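PDB 1YR2: prolyl oligopeptidase from Novosphingobium capsulatum, which probably hydrolyses oligopeptides on the carboxyl side of proline, and to a lesser extent alanine, as a serine peptidase of family S9A. Local coordinates for residues A[133-138]-A[150-155]; A[165-170]-A[212-217]; A[176-181]-A[191-196]; A[202-207]-A[248-253]. All coordinates share one frame; numbering follows the deposited sequence.

Interaction 1: A[133-138]-A[150-155]; sequences SQLLVR and VLLDPN
Leu-135 pairs with Leu-152 and Leu-136 with Val-150 in a beta hairpin of the N-terminal beta-propeller domain. The register slips by one residue between the two pairs. Leu-151 and Leu-152 both face Leu-135, which makes a classic beta bulge. Leu-135 O takes both amides of the bulge, Leu-151 N at 2.7 Å and Leu-152 N at 3.1 Å. Leu-135 N returns a bond to Leu-152 O.

The Gln-134 side chain reaches across to 150-155. Its CG stands anti to the carbonyl carbon (chi1 -60°), and the chain runs on extended. CB lies near Leu-152 O. CG passes the carboxylate carbon of Asp-153. CD is near both Asp-153 OD2 and Val-150 CG2. OE1 meets Val-150 CG2, and Gln-134 NE2 donates to Asp-153 OD2 at 2.9 Å. The amide and carboxylate planes are 86° apart, and NE2 comes from above the carboxylate plane. The other oxygen, Asp-153 OD1, accepts from Asn-155 N in an Asx turn and from Asn-155 ND2. An alanine at Asp-153 would remove both oxygens, and is likely to leave the Gln-134 amide without this acceptor and the turn into the 3-10 segment less fixed.

Leu-135 and Leu-152 lie side by side on one face, against Leu-177 of the next sheet. On the other face, Leu-136 CD2 touches Val-150 CG2 at 3.7 Å.

Interaction 2: A[165-170]-A[212-217]; sequences LDAWAA and SGLAWL
Ala-169 O accepts the indole N-H of Trp-216 at 2.9 Å from NE1, and this is the one hydrogen bond between 165-170 and 212-217. The bond is fairly straight at the hydrogen (163°). The oxygen lies at the ring edge, close to the indole plane. Relative to the carbonyl, NE1 sits well above the C=O plane and not on a lone pair. The CG of Trp-216 is anti to its own carbonyl carbon (chi1 -77°), and the ring reaches the end of strand 163-170 in the preceding sheet. Beside NE1, Trp-216 CD1 comes 3.3 Å from Ala-170 O.

The rest is apolar. Ala-169 CB touches Trp-216 CD1 and, at 4.0 Å, Leu-214 CB. The CD1 branch of Leu-214 reaches further back along the strand. It meets Ala-167 CB at 4.0 Å and lies close to Ala-167 O. The two small alanine methyls thus receive a leucine and a tryptophan.

These segments are the first strands of successive four-stranded antiparallel sheets in the beta-propeller domain. Strand 163-170 pairs with 176-183, and 215-216 with 221-226. Trp-216 also packs on Leu-176 and Ala-178 of strand 176-183 and on Leu-222 of strand 221-226.

Interaction 3: A[176-181]-A[191-196]; sequences LLAYSV and VKFVGV
Four backbone hydrogen bonds join Leu-177 to Val-194 and Tyr-179 to Lys-192. The shortest runs from Lys-192 N to Tyr-179 O at 2.8 Å. At the non-hydrogen-bonded pairs, CA-H groups point at carbonyl oxygens. Phe-193 CA comes 3.1 Å from Leu-177 O, and Ala-178 CA comes 3.4 Å from Lys-192 O.

The strands form an antiparallel beta hairpin. They are the two inner strands of a four-stranded sheet in the beta-propeller domain, between 163-170 and 204-210.

One CH-pi contact stands out. Lys-192 CB lies over a face of the Tyr-179 ring, 3.9 Å from its centroid and displaced toward the rim. The Tyr-179 CG sits between its backbone N and carbonyl carbon (chi1 63°), which turns the ring across the neighbouring strand. The extended lysine chain carries on past the phenol, with CD near Tyr-179 OH and CE near Val-181 CG2.

Apolar contacts fill both faces. On the sheet face that carries Tyr-179, Leu-177 and Val-194 lie side by side, with Leu-177 CB 3.8 Å from Val-194 CG1. Val-196 CG2 adds to the same leucine. On the other face, Ala-178 CB lies 3.6 Å from Phe-193 CE2.

Interaction 4: A[202-207]-A[248-253]; sequences LADELK and HRLGTP
A His-carboxylate hydrogen bond links two successive four-stranded sheets of the beta-propeller domain here. It joins Asp-204, where the chain enters an outer strand of one sheet, to His-248, on an inner strand of the next. His-248 NE2 donates to Asp-204 OD2 at 2.7 Å, with an angle of 164° at the hydrogen. The oxygen lies near the imidazole plane and uses its anti lone pair. The same oxygen takes Gly-251 N at 2.8 Å on its syn lone pair. Two donors therefore hold one carboxylate oxygen.

Gly-251 belongs to the type II beta turn from Arg-249 to Thr-252. Thr-252 N closes the turn on Arg-249 O, and Thr-252 OG1 adds a second bond to the same oxygen. The backbone angles of Gly-251 would press a CB against the preceding carbonyl oxygen.

The Asp-204 CG is anti to the carbonyl carbon (chi1 -54°), which brings OD2 within bonding distance of both donors. The carboxylate and ring planes stand 79° apart. His-248 ND1 is bonded to Asp-257, so both ring nitrogens have carboxylate partners, which would probably stabilise positive charge on the imidazole. An asparagine in place of Asp-204 would remove the negative charge, and would probably weaken both bonds and leave the imidazole without one of its two charged partners.

Apolar groups flank the site. Leu-250 CD1 lies 3.6 Å from Asp-204 OD2 and also meets Leu-202 CD1. Leu-206 CD2 sits over one face of the His-248 ring, 3.6 Å from its centroid.

From the N terminus, interaction 1 comes first and closes a short hairpin loop before the others begin. Interaction 2 then opens at 165-170 and closes only at 212-217. The hairpin of interaction 3 forms wholly within that span. Interaction 4 starts at 202-207, still inside the span, and ends at 248-253, beyond it, so interactions 2 and 4 cross. Interactions 1 and 3 each join strands within one sheet, whereas 2 and 4 both join the sheet of 163-210 to the next one. Val-137 packs on Val-196, linking interactions 1 and 3. Trp-216 touches Leu-250, joining the two crossing contacts. Together they tie three consecutive sheets of the beta-propeller.

Interaction 1: A[133-138]-A[150-155]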
loop_
_atom_site.group_PDB
_atom_site.type_symbol
_atom_site.label_atom_id
_atom_site.label_comp_id
_atom_site.label_asym_id
_atom_site.label_seq_id
_atom_site.Cartn_x
_atom_site.Cartn_y
_atom_site.Cartn_z
ATOM N N SER A 133 -13.201 -13.676 3.387
ATOM C CA SER A 133 -14.395 -13.281 2.665
ATOM C C SER A 133 -15.152 -14.494 2.138
ATOM O O SER A 133 -14.550 -15.519 1.817
ATOM C CB SER A 133 -14.027 -12.417 1.489
ATOM O OG SER A 133 -13.681 -11.141 1.907
ATOM N N GLN A 134 -16.479 -14.369 2.044
ATOM C CA GLN A 134 -17.291 -15.315 1.311
ATOM C C GLN A 134 -17.280 -14.931 -0.164
ATOM O O GLN A 134 -16.968 -13.817 -0.480
ATOM C CB GLN A 134 -18.729 -15.214 1.781
ATOM C CG GLN A 134 -18.936 -15.507 3.285
ATOM C CD GLN A 134 -20.367 -15.252 3.772
ATOM O OE1 GLN A 134 -21.002 -14.325 3.308
ATOM N NE2 GLN A 134 -20.855 -16.055 4.732
ATOM N N LEU A 135 -17.640 -15.894 -1.013
ATOM C CA LEU A 135 -17.934 -15.651 -2.432
ATOM C C LEU A 135 -19.451 -15.723 -2.561
ATOM O O LEU A 135 -20.077 -16.769 -2.290
ATOM C CB LEU A 135 -17.287 -16.707 -3.325
ATOM C CG LEU A 135 -17.490 -16.416 -4.829
ATOM C CD1 LEU A 135 -16.990 -15.077 -5.193
ATOM C CD2 LEU A 135 -16.845 -17.554 -5.634
ATOM N N LEU A 136 -19.998 -14.597 -2.963
ATOM C CA LEU A 136 -21.408 -14.434 -3.277
ATOM C C LEU A 136 -21.693 -14.395 -4.759
ATOM O O LEU A 136 -20.849 -14.036 -5.612
ATOM C CB LEU A 136 -21.949 -13.133 -2.670
ATOM C CG LEU A 136 -21.711 -12.930 -1.187
ATOM C CD1 LEU A 136 -22.562 -11.817 -0.726
ATOM C CD2 LEU A 136 -21.970 -14.190 -0.413
ATOM N N VAL A 137 -22.923 -14.777 -5.069
ATOM C CA VAL A 137 -23.399 -14.766 -6.434
ATOM C C VAL A 137 -24.840 -14.307 -6.446
ATOM O O VAL A 137 -25.616 -14.559 -5.524
ATOM C CB VAL A 137 -23.312 -16.181 -7.061
ATOM C CG1 VAL A 137 -24.222 -17.168 -6.323
ATOM C CG2 VAL A 137 -23.637 -16.131 -8.543
ATOM N N ARG A 138 -25.234 -13.620 -7.483
ATOM C CA ARG A 138 -26.652 -13.288 -7.643
ATOM C C ARG A 138 -26.976 -13.076 -9.119
ATOM O O ARG A 138 -26.057 -13.000 -9.923
ATOM C CB ARG A 138 -26.999 -12.069 -6.797
ATOM C CG ARG A 138 -26.463 -10.741 -7.359
ATOM C CD ARG A 138 -26.793 -9.513 -6.434
ATOM N NE ARG A 138 -26.216 -8.302 -7.021
ATOM C CZ ARG A 138 -25.782 -7.280 -6.345
ATOM N NH1 ARG A 138 -25.909 -7.237 -5.035
ATOM N NH2 ARG A 138 -25.266 -6.255 -6.975
ATOM N N VAL A 150 -24.642 -17.080 -0.792
ATOM C CA VAL A 150 -23.326 -17.594 -0.487
ATOM C C VAL A 150 -23.033 -18.813 -1.350
ATOM O O VAL A 150 -23.665 -19.853 -1.239
ATOM C CB VAL A 150 -23.190 -17.955 0.977
ATOM C CG1 VAL A 150 -21.828 -18.598 1.259
ATOM C CG2 VAL A 150 -23.449 -16.694 1.834
ATOM N N LEU A 151 -22.052 -18.659 -2.212
ATOM C CA LEU A 151 -21.567 -19.697 -3.088
ATOM C C LEU A 151 -20.414 -20.460 -2.453
ATOM O O LEU A 151 -20.432 -21.682 -2.496
ATOM C CB LEU A 151 -21.152 -19.089 -4.436
ATOM C CG LEU A 151 -20.771 -20.101 -5.513
ATOM C CD1 LEU A 151 -21.896 -21.140 -5.804
ATOM C CD2 LEU A 151 -20.398 -19.359 -6.791
ATOM N N LEU A 152 -19.412 -19.767 -1.907
ATOM C CA LEU A 152 -18.425 -20.393 -1.023
ATOM C C LEU A 152 -18.300 -19.643 0.288
ATOM O O LEU A 152 -18.310 -18.417 0.308
ATOM C CB LEU A 152 -17.042 -20.441 -1.686
ATOM C CG LEU A 152 -16.905 -21.055 -3.081
ATOM C CD1 LEU A 152 -15.544 -20.699 -3.663
ATOM C CD2 LEU A 152 -17.100 -22.538 -2.963
ATOM N N ASP A 153 -18.219 -20.382 1.400
ATOM C CA ASP A 153 -17.884 -19.792 2.677
ATOM C C ASP A 153 -16.677 -20.494 3.301
ATOM O O ASP A 153 -16.818 -21.464 4.040
ATOM C CB ASP A 153 -19.044 -19.824 3.637
ATOM C CG ASP A 153 -18.775 -18.963 4.866
ATOM O OD1 ASP A 153 -17.592 -18.615 5.119
ATOM O OD2 ASP A 153 -19.683 -18.536 5.596
ATOM N N PRO A 154 -15.496 -19.984 3.027
ATOM C CA PRO A 154 -14.264 -20.646 3.471
ATOM C C PRO A 154 -14.130 -20.743 4.993
ATOM O O PRO A 154 -13.452 -21.655 5.471
ATOM C CB PRO A 154 -13.174 -19.794 2.865
ATOM C CG PRO A 154 -13.836 -18.977 1.838
ATOM C CD PRO A 154 -15.225 -18.769 2.253
ATOM N N ASN A 155 -14.824 -19.874 5.731
ATOM C CA ASN A 155 -14.825 -19.914 7.181
ATOM C C ASN A 155 -15.461 -21.199 7.736
ATOM O O ASN A 155 -15.157 -21.581 8.851
ATOM C CB ASN A 155 -15.540 -18.666 7.764
ATOM C CG ASN A 155 -14.994 -17.376 7.228
ATOM O OD1 ASN A 155 -13.868 -16.995 7.536
ATOM N ND2 ASN A 155 -15.776 -16.701 6.380
#

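Interaction 2: A[165-170]-A[212-217]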
loop_
_atom_site.group_PDB
_atom_site.type_symbol
_atom_site.label_atom_id
_atom_site.label_comp_id
_atom_site.label_asym_id
_atom_site.label_seq_id
_atom_site.Cartn_x
_atom_site.Cartn_y
_atom_site.Cartn_z
ATOM N N LEU A 165 -9.406 -20.183 0.935
ATOM C CA LEU A 165 -9.681 -19.926 -0.492
ATOM C C LEU A 165 -8.665 -18.969 -0.997
ATOM O O LEU A 165 -8.478 -17.876 -0.440
ATOM C CB LEU A 165 -11.040 -19.327 -0.666
ATOM C CG LEU A 165 -11.484 -18.816 -2.007
ATOM C CD1 LEU A 165 -11.575 -19.907 -3.036
ATOM C CD2 LEU A 165 -12.833 -18.143 -1.838
ATOM N N ASP A 166 -7.969 -19.400 -2.039
ATOM C CA ASP A 166 -6.911 -18.631 -2.663
ATOM C C ASP A 166 -7.517 -17.867 -3.845
ATOM O O ASP A 166 -7.708 -16.614 -3.792
ATOM C CB ASP A 166 -5.754 -19.577 -3.102
ATOM C CG ASP A 166 -4.641 -18.835 -3.850
ATOM O OD1 ASP A 166 -4.738 -17.576 -4.028
ATOM O OD2 ASP A 166 -3.638 -19.406 -4.345
ATOM N N ALA A 167 -7.933 -18.594 -4.875
ATOM C CA ALA A 167 -8.397 -17.947 -6.110
ATOM C C ALA A 167 -9.688 -18.563 -6.597
ATOM O O ALA A 167 -10.009 -19.692 -6.224
ATOM C CB ALA A 167 -7.326 -18.068 -7.209
ATOM N N TRP A 168 -10.441 -17.833 -7.450
ATOM C CA TRP A 168 -11.674 -18.377 -8.021
ATOM C C TRP A 168 -11.852 -17.789 -9.427
ATOM O O TRP A 168 -11.343 -16.736 -9.679
ATOM C CB TRP A 168 -12.903 -18.109 -7.167
ATOM C CG TRP A 168 -13.159 -16.690 -6.830
ATOM C CD1 TRP A 168 -12.709 -16.039 -5.752
ATOM C CD2 TRP A 168 -13.928 -15.731 -7.590
ATOM N NE1 TRP A 168 -13.144 -14.736 -5.768
ATOM C CE2 TRP A 168 -13.881 -14.517 -6.890
ATOM C CE3 TRP A 168 -14.660 -15.792 -8.752
ATOM C CZ2 TRP A 168 -14.532 -13.364 -7.313
ATOM C CZ3 TRP A 168 -15.324 -14.628 -9.194
ATOM C CH2 TRP A 168 -15.251 -13.439 -8.468
ATOM N N ALA A 169 -12.571 -18.507 -10.278
ATOM C CA ALA A 169 -12.855 -18.094 -11.628
ATOM C C ALA A 169 -14.144 -18.740 -12.041
ATOM O O ALA A 169 -14.291 -19.971 -12.019
ATOM C CB ALA A 169 -11.740 -18.477 -12.553
ATOM N N ALA A 170 -15.097 -17.916 -12.445
ATOM C CA ALA A 170 -16.314 -18.421 -13.035
ATOM C C ALA A 170 -16.064 -18.768 -14.517
ATOM O O ALA A 170 -15.298 -18.076 -15.224
ATOM C CB ALA A 170 -17.393 -17.413 -12.914
ATOM N N SER A 212 -0.138 -21.084 -9.879
ATOM C CA SER A 212 -0.980 -21.200 -11.067
ATOM C C SER A 212 -2.049 -20.124 -11.176
ATOM O O SER A 212 -2.520 -19.611 -10.162
ATOM C CB SER A 212 -1.688 -22.524 -10.930
ATOM O OG SER A 212 -2.439 -22.869 -12.071
ATOM N N GLY A 213 -2.453 -19.834 -12.389
ATOM C CA GLY A 213 -3.735 -19.227 -12.671
ATOM C C GLY A 213 -4.868 -20.218 -12.705
ATOM O O GLY A 213 -4.698 -21.420 -12.456
ATOM N N LEU A 214 -6.052 -19.704 -12.995
ATOM C CA LEU A 214 -7.204 -20.523 -13.267
ATOM C C LEU A 214 -7.744 -19.837 -14.494
ATOM O O LEU A 214 -8.053 -18.637 -14.454
ATOM C CB LEU A 214 -8.229 -20.426 -12.147
ATOM C CG LEU A 214 -7.828 -20.920 -10.782
ATOM C CD1 LEU A 214 -8.929 -20.613 -9.798
ATOM C CD2 LEU A 214 -7.484 -22.395 -10.810
ATOM N N ALA A 215 -7.823 -20.542 -15.598
ATOM C CA ALA A 215 -8.329 -19.906 -16.816
ATOM C C ALA A 215 -9.216 -20.855 -17.559
ATOM O O ALA A 215 -8.767 -21.909 -18.024
ATOM C CB ALA A 215 -7.200 -19.472 -17.716
ATOM N N TRP A 216 -10.478 -20.463 -17.748
ATOM C CA TRP A 216 -11.416 -21.332 -18.433
ATOM C C TRP A 216 -11.186 -21.261 -19.944
ATOM O O TRP A 216 -10.939 -20.189 -20.505
ATOM C CB TRP A 216 -12.856 -20.899 -18.117
ATOM C CG TRP A 216 -13.322 -21.311 -16.750
ATOM C CD1 TRP A 216 -13.197 -20.607 -15.584
ATOM C CD2 TRP A 216 -13.961 -22.540 -16.397
ATOM N NE1 TRP A 216 -13.756 -21.299 -14.543
ATOM C CE2 TRP A 216 -14.212 -22.504 -15.006
ATOM C CE3 TRP A 216 -14.386 -23.650 -17.126
ATOM C CZ2 TRP A 216 -14.831 -23.544 -14.328
ATOM C CZ3 TRP A 216 -14.992 -24.672 -16.478
ATOM C CH2 TRP A 216 -15.244 -24.608 -15.076
ATOM N N LEU A 217 -11.259 -22.426 -20.578
ATOM C CA LEU A 217 -11.275 -22.567 -22.010
ATOM C C LEU A 217 -12.711 -22.916 -22.338
ATOM O O LEU A 217 -13.115 -24.062 -22.248
ATOM C CB LEU A 217 -10.305 -23.639 -22.423
ATOM C CG LEU A 217 -10.022 -23.768 -23.900
ATOM C CD1 LEU A 217 -8.963 -22.808 -24.333
ATOM C CD2 LEU A 217 -9.652 -25.216 -24.224
#

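Interaction 3: A[176-181]-A[191-196]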
loop_
_atom_site.group_PDB
_atom_site.type_symbol
_atom_site.label_atom_id
_atom_site.label_comp_id
_atom_site.label_asym_id
_atom_site.label_seq_id
_atom_site.Cartn_x
_atom_site.Cartn_y
_atom_site.Cartn_z
ATOM N N LEU A 176 -20.439 -22.697 -14.035
ATOM C CA LEU A 176 -19.527 -23.432 -13.142
ATOM C C LEU A 176 -18.492 -22.495 -12.572
ATOM O O LEU A 176 -18.212 -21.440 -13.166
ATOM C CB LEU A 176 -18.774 -24.514 -13.919
ATOM C CG LEU A 176 -19.629 -25.599 -14.515
ATOM C CD1 LEU A 176 -18.755 -26.416 -15.475
ATOM C CD2 LEU A 176 -20.242 -26.498 -13.401
ATOM N N LEU A 177 -17.992 -22.821 -11.394
ATOM C CA LEU A 177 -16.966 -22.028 -10.761
ATOM C C LEU A 177 -15.849 -22.935 -10.287
ATOM O O LEU A 177 -16.072 -23.981 -9.669
ATOM C CB LEU A 177 -17.567 -21.215 -9.624
ATOM C CG LEU A 177 -16.568 -20.279 -8.958
ATOM C CD1 LEU A 177 -16.932 -18.891 -9.219
ATOM C CD2 LEU A 177 -16.467 -20.604 -7.507
ATOM N N ALA A 178 -14.642 -22.527 -10.615
ATOM C CA ALA A 178 -13.444 -23.222 -10.233
ATOM C C ALA A 178 -12.819 -22.423 -9.134
ATOM O O ALA A 178 -12.832 -21.183 -9.174
ATOM C CB ALA A 178 -12.472 -23.344 -11.420
ATOM N N TYR A 179 -12.252 -23.118 -8.137
ATOM C CA TYR A 179 -11.552 -22.436 -7.103
ATOM C C TYR A 179 -10.373 -23.203 -6.565
ATOM O O TYR A 179 -10.361 -24.409 -6.633
ATOM C CB TYR A 179 -12.515 -22.008 -5.992
ATOM C CG TYR A 179 -13.177 -23.121 -5.303
ATOM C CD1 TYR A 179 -14.264 -23.775 -5.876
ATOM C CD2 TYR A 179 -12.773 -23.494 -4.038
ATOM C CE1 TYR A 179 -14.899 -24.813 -5.199
ATOM C CE2 TYR A 179 -13.381 -24.529 -3.397
ATOM C CZ TYR A 179 -14.454 -25.159 -3.967
ATOM O OH TYR A 179 -15.085 -26.188 -3.303
ATOM N N SER A 180 -9.394 -22.453 -6.060
ATOM C CA SER A 180 -8.140 -22.981 -5.539
ATOM C C SER A 180 -8.131 -22.933 -4.011
ATOM O O SER A 180 -8.393 -21.858 -3.427
ATOM C CB SER A 180 -7.053 -22.056 -6.031
ATOM O OG SER A 180 -5.862 -22.664 -5.843
ATOM N N VAL A 181 -7.730 -24.023 -3.385
ATOM C CA VAL A 181 -7.752 -24.177 -1.933
ATOM C C VAL A 181 -6.350 -24.452 -1.412
ATOM O O VAL A 181 -5.645 -25.284 -1.967
ATOM C CB VAL A 181 -8.625 -25.387 -1.521
ATOM C CG1 VAL A 181 -8.671 -25.509 -0.035
ATOM C CG2 VAL A 181 -10.070 -25.261 -2.070
ATOM N N VAL A 191 -7.427 -27.678 -6.834
ATOM C CA VAL A 191 -8.480 -26.956 -7.538
ATOM C C VAL A 191 -9.755 -27.765 -7.516
ATOM O O VAL A 191 -9.737 -28.916 -7.813
ATOM C CB VAL A 191 -8.086 -26.640 -8.958
ATOM C CG1 VAL A 191 -9.220 -25.957 -9.689
ATOM C CG2 VAL A 191 -6.821 -25.724 -8.958
ATOM N N LYS A 192 -10.854 -27.152 -7.113
ATOM C CA LYS A 192 -12.156 -27.819 -6.955
ATOM C C LYS A 192 -13.159 -27.003 -7.784
ATOM O O LYS A 192 -12.867 -25.905 -8.261
ATOM C CB LYS A 192 -12.578 -27.790 -5.494
ATOM C CG LYS A 192 -11.725 -28.648 -4.603
ATOM C CD LYS A 192 -12.204 -28.664 -3.178
ATOM C CE LYS A 192 -11.130 -29.271 -2.301
ATOM N NZ LYS A 192 -11.601 -29.548 -0.927
ATOM N N PHE A 193 -14.354 -27.531 -7.921
ATOM C CA PHE A 193 -15.367 -26.911 -8.753
ATOM C C PHE A 193 -16.723 -27.002 -8.021
ATOM O O PHE A 193 -17.042 -27.988 -7.348
ATOM C CB PHE A 193 -15.447 -27.630 -10.114
ATOM C CG PHE A 193 -14.160 -27.637 -10.917
ATOM C CD1 PHE A 193 -13.165 -28.581 -10.684
ATOM C CD2 PHE A 193 -13.954 -26.691 -11.941
ATOM C CE1 PHE A 193 -11.993 -28.564 -11.403
ATOM C CE2 PHE A 193 -12.818 -26.694 -12.697
ATOM C CZ PHE A 193 -11.823 -27.608 -12.452
ATOM N N VAL A 194 -17.552 -25.985 -8.235
ATOM C CA VAL A 194 -18.924 -25.987 -7.758
ATOM C C VAL A 194 -19.851 -25.601 -8.934
ATOM O O VAL A 194 -19.465 -24.856 -9.848
ATOM C CB VAL A 194 -19.041 -25.025 -6.558
ATOM C CG1 VAL A 194 -18.758 -23.595 -6.944
ATOM C CG2 VAL A 194 -20.352 -25.098 -5.904
ATOM N N GLY A 195 -21.038 -26.202 -8.957
ATOM C CA GLY A 195 -22.092 -25.797 -9.864
ATOM C C GLY A 195 -22.759 -24.574 -9.281
ATOM O O GLY A 195 -23.101 -24.494 -8.109
ATOM N N VAL A 196 -22.939 -23.578 -10.104
ATOM C CA VAL A 196 -23.361 -22.305 -9.589
ATOM C C VAL A 196 -24.849 -22.284 -9.233
ATOM O O VAL A 196 -25.228 -21.705 -8.202
ATOM C CB VAL A 196 -23.018 -21.185 -10.583
ATOM C CG1 VAL A 196 -23.603 -19.891 -10.152
ATOM C CG2 VAL A 196 -21.480 -21.037 -10.721
#

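Interaction 4: A[202-207]-A[248-253]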
loop_
_atom_site.group_PDB
_atom_site.type_symbol
_atom_site.label_atom_id
_atom_site.label_comp_id
_atom_site.label_asym_id
_atom_site.label_seq_id
_atom_site.Cartn_x
_atom_site.Cartn_y
_atom_site.Cartn_z
ATOM N N LEU A 202 -18.741 -30.292 -7.614
ATOM C CA LEU A 202 -18.544 -31.353 -8.568
ATOM C C LEU A 202 -17.447 -32.258 -8.014
ATOM O O LEU A 202 -16.725 -31.926 -7.032
ATOM C CB LEU A 202 -18.108 -30.883 -9.966
ATOM C CG LEU A 202 -18.721 -29.694 -10.733
ATOM C CD1 LEU A 202 -18.649 -29.956 -12.246
ATOM C CD2 LEU A 202 -20.102 -29.417 -10.291
ATOM N N ALA A 203 -17.263 -33.359 -8.701
ATOM C CA ALA A 203 -16.395 -34.410 -8.213
ATOM C C ALA A 203 -14.951 -34.010 -8.450
ATOM O O ALA A 203 -14.072 -34.396 -7.672
ATOM C CB ALA A 203 -16.704 -35.736 -8.938
ATOM N N ASP A 204 -14.717 -33.258 -9.533
ATOM C CA ASP A 204 -13.354 -33.004 -10.078
ATOM C C ASP A 204 -12.507 -32.300 -9.060
ATOM O O ASP A 204 -12.971 -31.319 -8.404
ATOM C CB ASP A 204 -13.364 -32.093 -11.314
ATOM C CG ASP A 204 -14.289 -32.578 -12.421
ATOM O OD1 ASP A 204 -15.518 -32.826 -12.156
ATOM O OD2 ASP A 204 -13.866 -32.704 -13.595
ATOM N N GLU A 205 -11.287 -32.808 -8.900
ATOM C CA GLU A 205 -10.295 -32.139 -8.105
ATOM C C GLU A 205 -8.976 -32.281 -8.802
ATOM O O GLU A 205 -8.627 -33.372 -9.335
ATOM C CB GLU A 205 -10.188 -32.685 -6.688
ATOM C CG GLU A 205 -11.448 -32.651 -5.835
ATOM C CD GLU A 205 -11.133 -32.933 -4.375
ATOM O OE1 GLU A 205 -10.027 -33.438 -4.086
ATOM O OE2 GLU A 205 -11.982 -32.635 -3.519
ATOM N N LEU A 206 -8.212 -31.197 -8.796
ATOM C CA LEU A 206 -6.916 -31.179 -9.439
ATOM C C LEU A 206 -5.893 -31.037 -8.327
ATOM O O LEU A 206 -5.983 -30.102 -7.492
ATOM C CB LEU A 206 -6.788 -30.018 -10.443
ATOM C CG LEU A 206 -7.840 -29.977 -11.570
ATOM C CD1 LEU A 206 -7.633 -28.755 -12.382
ATOM C CD2 LEU A 206 -7.783 -31.166 -12.491
ATOM N N LYS A 207 -4.926 -31.963 -8.315
ATOM C CA LYS A 207 -3.846 -31.973 -7.339
ATOM C C LYS A 207 -2.540 -31.535 -8.006
ATOM O O LYS A 207 -2.417 -31.495 -9.233
ATOM C CB LYS A 207 -3.700 -33.381 -6.685
ATOM C CG LYS A 207 -4.903 -33.838 -5.854
ATOM C CD LYS A 207 -5.163 -32.873 -4.717
ATOM C CE LYS A 207 -6.125 -33.410 -3.640
ATOM N NZ LYS A 207 -6.044 -32.504 -2.443
ATOM N N HIS A 248 -7.592 -29.377 -18.160
ATOM C CA HIS A 248 -8.505 -30.327 -17.564
ATOM C C HIS A 248 -9.886 -30.230 -18.208
ATOM O O HIS A 248 -10.498 -29.149 -18.222
ATOM C CB HIS A 248 -8.659 -30.094 -16.058
ATOM C CG HIS A 248 -9.647 -31.014 -15.423
ATOM N ND1 HIS A 248 -9.462 -32.375 -15.392
ATOM C CD2 HIS A 248 -10.856 -30.780 -14.840
ATOM C CE1 HIS A 248 -10.493 -32.943 -14.782
ATOM N NE2 HIS A 248 -11.361 -32.003 -14.456
ATOM N N ARG A 249 -10.414 -31.373 -18.635
ATOM C CA ARG A 249 -11.802 -31.435 -19.131
ATOM C C ARG A 249 -12.781 -31.880 -18.060
ATOM O O ARG A 249 -12.580 -32.859 -17.378
ATOM C CB ARG A 249 -11.882 -32.308 -20.386
ATOM C CG ARG A 249 -11.205 -31.603 -21.596
ATOM C CD ARG A 249 -11.316 -32.403 -22.885
ATOM N NE ARG A 249 -10.687 -31.729 -24.019
ATOM C CZ ARG A 249 -9.436 -31.927 -24.401
ATOM N NH1 ARG A 249 -8.631 -32.770 -23.752
ATOM N NH2 ARG A 249 -8.991 -31.276 -25.449
ATOM N N LEU A 250 -13.832 -31.109 -17.870
ATOM C CA LEU A 250 -14.652 -31.297 -16.694
ATOM C C LEU A 250 -15.375 -32.627 -16.855
ATOM O O LEU A 250 -15.754 -32.960 -17.953
ATOM C CB LEU A 250 -15.628 -30.123 -16.540
ATOM C CG LEU A 250 -15.242 -28.910 -15.704
ATOM C CD1 LEU A 250 -15.053 -29.328 -14.256
ATOM C CD2 LEU A 250 -13.994 -28.181 -16.239
ATOM N N GLY A 251 -15.529 -33.379 -15.770
ATOM C CA GLY A 251 -16.128 -34.714 -15.796
ATOM C C GLY A 251 -15.185 -35.867 -16.095
ATOM O O GLY A 251 -15.608 -37.001 -16.328
ATOM N N THR A 252 -13.896 -35.584 -16.165
ATOM C CA THR A 252 -12.913 -36.630 -16.345
ATOM C C THR A 252 -11.930 -36.560 -15.184
ATOM O O THR A 252 -11.865 -35.554 -14.484
ATOM C CB THR A 252 -12.153 -36.482 -17.675
ATOM O OG1 THR A 252 -11.422 -35.251 -17.684
ATOM C CG2 THR A 252 -13.116 -36.332 -18.853
ATOM N N PRO A 253 -11.192 -37.631 -14.958
ATOM C CA PRO A 253 -10.148 -37.609 -13.945
ATOM C C PRO A 253 -8.977 -36.757 -14.415
ATOM O O PRO A 253 -8.757 -36.543 -15.623
ATOM C CB PRO A 253 -9.748 -39.086 -13.788
ATOM C CG PRO A 253 -10.268 -39.771 -14.976
ATOM C CD PRO A 253 -11.299 -38.940 -15.607
#